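Long-range contact in phenylacetic acid degradation protein PaaI (Thermus thermophilus HB8, PDB 1WLU), which probably hydrolyses acyl-CoA thioesters as a hot dog-fold thioesterase, and has a site where coenzyme A binds: residues A[46-54]-A[78-86]. Numbering follows the deposited sequence.
Sequences LADSAFALA and ARVEARAVE
Leu46, Ala82 and Ala84 carry this buried contact, made through apolar side chains, between helix 40-56 and strand 79-89. Leu46 extends from the helix to the strand with CG anti to the backbone N (chi1 179°), which lays CG against Ala82 CB at 3.7 Å; CD2 continues to Val80. There the two side chains meet tip to tip: CD2 faces the fork of the valine, 3.4 Å from Val80 CG1, closer than carbons usually pack, and nearly as close to CG2. Ala82 presses its methyl into the helix backbone, with CB 3.6 Å from Leu46 O and 3.7 Å from Ala47 CA. One turn on, Ala50 CB lies 3.5 Å from Ala82 O and in contact with the methyls of both Ala82 and Ala84. Ala84 CB sits 3.6 Å from Ala50 O, and Ala54, one turn further along the helix, also packs on it, Ala54 CB to Ala84 CB 3.9 Å. With so many methyls, the segment axes come within 7.4 Å, crossing at -34° with the chains running in the same general direction. No hydrogen bond joins the segments; Leu46 O and Ala50 O, brushed by the strand methyls, accept helical bonds from Ala50 N and Ala54 N. On the other face of the strand, Arg83 reaches back to Glu81 in a salt bridge. The contact belongs to the core of the hot dog fold, in which the antiparallel sheet wraps the central helix: Val23 of strand 20-26 packs on Leu46 and Ala50, Val98 of strand 93-102 on Ala47, Ala82 and Ala84, and Phe110 of strand 105-116 on Ala47 and Phe51.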
loop_
_atom_site.group_PDB
_atom_site.type_symbol
_atom_site.label_atom_id
_atom_site.label_comp_id
_atom_site.label_asym_id
_atom_site.label_seq_id
_atom_site.Cartn_x
_atom_site.Cartn_y
_atom_site.Cartn_z
ATOM N N LEU A 46 10.303 7.067 11.936
ATOM C CA LEU A 46 9.665 7.141 13.243
ATOM C C LEU A 46 8.588 6.064 13.357
ATOM O O LEU A 46 8.565 5.290 14.315
ATOM C CB LEU A 46 9.039 8.523 13.438
ATOM C CG LEU A 46 8.293 8.763 14.750
ATOM C CD1 LEU A 46 9.290 8.844 15.899
ATOM C CD2 LEU A 46 7.501 10.054 14.653
ATOM N N ALA A 47 7.698 6.010 12.371
ATOM C CA ALA A 47 6.622 5.025 12.379
ATOM C C ALA A 47 7.171 3.608 12.304
ATOM O O ALA A 47 6.718 2.718 13.026
ATOM C CB ALA A 47 5.676 5.281 11.212
ATOM N N ASP A 48 8.152 3.404 11.431
ATOM C CA ASP A 48 8.763 2.096 11.251
ATOM C C ASP A 48 9.421 1.605 12.534
ATOM O O ASP A 48 9.417 0.408 12.822
ATOM C CB ASP A 48 9.804 2.158 10.132
ATOM C CG ASP A 48 10.361 0.800 9.789
ATOM O OD1 ASP A 48 9.585 -0.049 9.308
ATOM O OD2 ASP A 48 11.568 0.576 10.003
ATOM N N SER A 49 9.992 2.528 13.302
ATOM C CA SER A 49 10.641 2.158 14.555
ATOM C C SER A 49 9.615 1.649 15.570
ATOM O O SER A 49 9.864 0.662 16.262
ATOM C CB SER A 49 11.416 3.349 15.125
ATOM O OG SER A 49 12.493 3.703 14.271
ATOM N N ALA A 50 8.467 2.317 15.658
ATOM C CA ALA A 50 7.417 1.884 16.578
ATOM C C ALA A 50 6.883 0.529 16.105
ATOM O O ALA A 50 6.607 -0.360 16.909
ATOM C CB ALA A 50 6.297 2.915 16.612
ATOM N N PHE A 51 6.746 0.393 14.789
ATOM C CA PHE A 51 6.285 -0.828 14.128
ATOM C C PHE A 51 7.238 -1.984 14.457
ATOM O O PHE A 51 6.806 -3.080 14.820
ATOM C CB PHE A 51 6.243 -0.541 12.617
ATOM C CG PHE A 51 6.112 -1.755 11.736
ATOM C CD1 PHE A 51 4.987 -2.570 11.790
ATOM C CD2 PHE A 51 7.079 -2.016 10.771
ATOM C CE1 PHE A 51 4.824 -3.617 10.888
ATOM C CE2 PHE A 51 6.926 -3.063 9.865
ATOM C CZ PHE A 51 5.794 -3.861 9.924
ATOM N N ALA A 52 8.536 -1.719 14.342
ATOM C CA ALA A 52 9.556 -2.720 14.629
ATOM C C ALA A 52 9.504 -3.183 16.080
ATOM O O ALA A 52 9.515 -4.381 16.360
ATOM C CB ALA A 52 10.934 -2.153 14.319
ATOM N N LEU A 53 9.449 -2.232 17.004
ATOM C CA LEU A 53 9.407 -2.582 18.416
ATOM C C LEU A 53 8.135 -3.342 18.781
ATOM O O LEU A 53 8.194 -4.376 19.451
ATOM C CB LEU A 53 9.550 -1.323 19.277
ATOM C CG LEU A 53 10.943 -0.684 19.231
ATOM C CD1 LEU A 53 10.959 0.576 20.078
ATOM C CD2 LEU A 53 11.988 -1.678 19.730
ATOM N N ALA A 54 6.985 -2.847 18.335
ATOM C CA ALA A 54 5.726 -3.517 18.644
ATOM C C ALA A 54 5.702 -4.943 18.104
ATOM O O ALA A 54 5.348 -5.881 18.815
ATOM C CB ALA A 54 4.553 -2.729 18.072
ATOM N N ALA A 78 8.853 20.566 15.624
ATOM C CA ALA A 78 7.647 19.805 15.915
ATOM C C ALA A 78 7.947 18.529 16.691
ATOM O O ALA A 78 8.882 17.794 16.364
ATOM C CB ALA A 78 6.920 19.460 14.621
ATOM N N ARG A 79 7.155 18.289 17.731
ATOM C CA ARG A 79 7.278 17.088 18.548
ATOM C C ARG A 79 6.305 16.100 17.920
ATOM O O ARG A 79 5.124 16.408 17.749
ATOM C CB ARG A 79 6.864 17.374 19.994
ATOM C CG ARG A 79 7.837 18.244 20.777
ATOM C CD ARG A 79 9.119 17.487 21.096
ATOM N NE ARG A 79 9.966 18.216 22.037
ATOM C CZ ARG A 79 11.104 17.746 22.539
ATOM N NH1 ARG A 79 11.540 16.542 22.191
ATOM N NH2 ARG A 79 11.809 18.479 23.391
ATOM N N VAL A 80 6.794 14.916 17.576
ATOM C CA VAL A 80 5.949 13.921 16.936
ATOM C C VAL A 80 6.075 12.550 17.594
ATOM O O VAL A 80 7.125 12.202 18.134
ATOM C CB VAL A 80 6.304 13.832 15.430
ATOM C CG1 VAL A 80 7.753 13.414 15.267
ATOM C CG2 VAL A 80 5.366 12.876 14.715
ATOM N N GLU A 81 4.988 11.787 17.547
ATOM C CA GLU A 81 4.933 10.449 18.126
ATOM C C GLU A 81 4.355 9.458 17.127
ATOM O O GLU A 81 3.529 9.820 16.290
ATOM C CB GLU A 81 4.027 10.434 19.360
ATOM C CG GLU A 81 4.611 11.010 20.627
ATOM C CD GLU A 81 3.576 11.081 21.735
ATOM O OE1 GLU A 81 2.606 10.288 21.698
ATOM O OE2 GLU A 81 3.732 11.922 22.643
ATOM N N ALA A 82 4.792 8.208 17.226
ATOM C CA ALA A 82 4.278 7.138 16.378
ATOM C C ALA A 82 3.738 6.087 17.344
ATOM O O ALA A 82 4.485 5.522 18.148
ATOM C CB ALA A 82 5.381 6.556 15.515
ATOM N N ARG A 83 2.432 5.852 17.273
ATOM C CA ARG A 83 1.751 4.905 18.150
ATOM C C ARG A 83 1.366 3.646 17.389
ATOM O O ARG A 83 0.464 3.673 16.549
ATOM C CB ARG A 83 0.506 5.571 18.735
ATOM C CG ARG A 83 0.811 6.902 19.401
ATOM C CD ARG A 83 -0.444 7.706 19.653
ATOM N NE ARG A 83 -0.139 8.983 20.292
ATOM C CZ ARG A 83 -1.048 9.910 20.572
ATOM N NH1 ARG A 83 -2.320 9.702 20.267
ATOM N NH2 ARG A 83 -0.683 11.039 21.166
ATOM N N ALA A 84 2.045 2.544 17.695
ATOM C CA ALA A 84 1.798 1.274 17.023
ATOM C C ALA A 84 0.906 0.339 17.824
ATOM O O ALA A 84 1.125 0.125 19.017
ATOM C CB ALA A 84 3.128 0.586 16.720
ATOM N N VAL A 85 -0.106 -0.206 17.157
ATOM C CA VAL A 85 -1.027 -1.149 17.777
ATOM C C VAL A 85 -1.161 -2.355 16.854
ATOM O O VAL A 85 -1.058 -2.237 15.633
ATOM C CB VAL A 85 -2.426 -0.534 18.014
ATOM C CG1 VAL A 85 -2.316 0.675 18.926
ATOM C CG2 VAL A 85 -3.072 -0.158 16.692
ATOM N N GLU A 86 -1.396 -3.517 17.446
ATOM C CA GLU A 86 -1.521 -4.756 16.693
ATOM C C GLU A 86 -2.918 -4.929 16.104
ATOM O O GLU A 86 -3.917 -4.833 16.818
ATOM C CB GLU A 86 -1.191 -5.926 17.612
ATOM C CG GLU A 86 -0.876 -7.221 16.914
ATOM C CD GLU A 86 -0.344 -8.239 17.891
ATOM O OE1 GLU A 86 -1.153 -8.816 18.646
ATOM O OE2 GLU A 86 0.885 -8.436 17.917
#